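Local structure of bifunctional endo-1,4-beta-xylanase A (Neocallimastix patriciarum, 2VG9) at residues Y77-Y81 against K166-G170. The protein probably hydrolyses internal beta-1,4-linkages in the xylan backbone of plant cell walls, as an endo-acting xylanase of glycoside hydrolase family 11. Residues are numbered along the deposited sequence; the frame is centred on the assembly and turned at random.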
loop_
_atom_site.group_PDB
_atom_site.type_symbol
_atom_site.label_atom_id
_atom_site.label_comp_id
_atom_site.label_asym_id
_atom_site.label_seq_id
_atom_site.Cartn_x
_atom_site.Cartn_y
_atom_site.Cartn_z
ATOM N N TYR A 77 12.546 4.788 0.501
ATOM C CA TYR A 77 11.701 5.779 -0.151
ATOM C C TYR A 77 12.012 7.186 0.385
ATOM O O TYR A 77 12.503 7.354 1.510
ATOM C CB TYR A 77 10.199 5.410 0.019
ATOM C CG TYR A 77 9.653 5.672 1.422
ATOM C CD1 TYR A 77 8.808 6.769 1.671
ATOM C CD2 TYR A 77 9.996 4.835 2.486
ATOM C CE1 TYR A 77 8.317 7.035 2.999
ATOM C CE2 TYR A 77 9.525 5.075 3.802
ATOM C CZ TYR A 77 8.696 6.180 4.041
ATOM O OH TYR A 77 8.268 6.379 5.303
ATOM N N ALA A 78 11.772 8.197 -0.446
ATOM C CA ALA A 78 11.715 9.599 0.018
ATOM C C ALA A 78 10.605 10.294 -0.775
ATOM O O ALA A 78 10.560 10.171 -2.010
ATOM C CB ALA A 78 13.067 10.327 -0.178
ATOM N N ALA A 79 9.737 11.004 -0.047
ATOM C CA ALA A 79 8.536 11.653 -0.582
ATOM C C ALA A 79 8.216 12.967 0.148
ATOM O O ALA A 79 8.618 13.169 1.286
ATOM C CB ALA A 79 7.321 10.714 -0.482
ATOM N N THR A 80 7.483 13.844 -0.533
ATOM C CA THR A 80 6.675 14.872 0.128
ATOM C C THR A 80 5.231 14.413 -0.072
ATOM O O THR A 80 4.892 13.819 -1.092
ATOM C CB THR A 80 6.901 16.299 -0.448
ATOM O OG1 THR A 80 6.707 16.266 -1.852
ATOM C CG2 THR A 80 8.329 16.770 -0.192
ATOM N N TYR A 81 4.415 14.593 0.949
ATOM C CA TYR A 81 3.059 14.078 0.952
ATOM C C TYR A 81 2.234 15.041 1.800
ATOM O O TYR A 81 2.639 15.396 2.902
ATOM C CB TYR A 81 3.052 12.646 1.502
ATOM C CG TYR A 81 1.775 12.178 2.129
ATOM C CD1 TYR A 81 0.583 12.099 1.401
ATOM C CD2 TYR A 81 1.763 11.767 3.456
ATOM C CE1 TYR A 81 -0.598 11.622 2.006
ATOM C CE2 TYR A 81 0.601 11.298 4.061
ATOM C CZ TYR A 81 -0.566 11.243 3.346
ATOM O OH TYR A 81 -1.688 10.783 3.974
ATOM N N LYS A 166 4.896 9.429 12.469
ATOM C CA LYS A 166 4.726 9.619 11.033
ATOM C C LYS A 166 5.997 10.117 10.346
ATOM O O LYS A 166 6.706 10.995 10.861
ATOM C CB LYS A 166 3.625 10.630 10.774
ATOM C CG LYS A 166 2.231 10.135 11.064
ATOM C CD LYS A 166 1.287 11.344 11.108
ATOM C CE LYS A 166 -0.145 10.922 11.482
ATOM N NZ LYS A 166 -1.098 12.058 11.256
ATOM N N ARG A 167 6.265 9.610 9.148
ATOM C CA ARG A 167 7.368 10.138 8.387
ATOM C C ARG A 167 7.102 9.988 6.888
ATOM O O ARG A 167 6.155 9.302 6.498
ATOM C CB ARG A 167 8.650 9.424 8.803
ATOM C CG ARG A 167 8.666 7.965 8.426
ATOM C CD ARG A 167 10.016 7.325 8.710
ATOM N NE ARG A 167 9.991 5.914 8.292
ATOM C CZ ARG A 167 11.062 5.124 8.244
ATOM N NH1 ARG A 167 12.255 5.590 8.640
ATOM N NH2 ARG A 167 10.928 3.858 7.842
ATOM N N THR A 168 7.923 10.625 6.057
ATOM C CA THR A 168 7.741 10.528 4.592
ATOM C C THR A 168 9.029 10.165 3.885
ATOM O O THR A 168 9.129 10.315 2.662
ATOM C CB THR A 168 7.180 11.822 3.973
ATOM O OG1 THR A 168 8.118 12.874 4.154
ATOM C CG2 THR A 168 5.833 12.241 4.589
ATOM N N SER A 169 10.008 9.651 4.637
ATOM C CA SER A 169 11.191 9.021 4.017
ATOM C C SER A 169 11.868 8.044 4.960
ATOM O O SER A 169 11.775 8.186 6.192
ATOM C CB SER A 169 12.212 10.077 3.532
ATOM O OG SER A 169 12.761 10.758 4.630
ATOM N N GLY A 170 12.564 7.068 4.391
ATOM C CA GLY A 170 13.375 6.207 5.211
ATOM C C GLY A 170 13.503 4.801 4.680
ATOM O O GLY A 170 13.085 4.527 3.573
#
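Tyr77 and Gly170 form an antiparallel hydrogen-bonded pair: Tyr77 N donates to Gly170 O (3.1 Å), and Gly170 N returns a bond to Tyr77 O (2.9 Å). With chi1 at 75°, CG sits between the backbone N and the carbonyl carbon, and this carries the Tyr77 ring across the neighbouring backbone. Ser169 CA lies over one ring face, 3.9 Å from the centroid, in a CH-pi contact, and Gly170 N lies over the same face, likewise offset toward the rim. Beyond the ring, the phenol OH and Arg167 NE share the carboxylate of Glu116, by a hydrogen bond and a salt bridge respectively. A leucine in place of Tyr77 would probably leave Ser169 CA without its aromatic face and Glu116 without the phenol's hydrogen bond. Glycine suits position 170, since its backbone angles would jam a CB against the preceding carbonyl and a CB would also clash with Arg167 NH1.

On the other face of the sheet, Ala78 CB meets Ser169 CB at 3.8 Å in a non-hydrogen-bonded pair, the kind that brings CA atoms close, and the two small side chains fit side by side on this face. Here strand 169-173 forms the edge of the smaller sheet in the family 11 beta-jelly-roll, while strand 203-216 flanks strand 73-86 on its other side.

Ala79 N then donates to Thr168 O (2.9 Å) in a bent bond, with an angle of 136° at the hydrogen. The short methyl of Ala79 fits beside that same oxygen, at 3.6 Å from CB. Farther along, the methyl CG2 of the branched Thr168 reaches Tyr81 CB (4.2 Å) and lies at the edge of the Tyr81 ring, whose hydroxyl is hydrogen-bonded to Ser91.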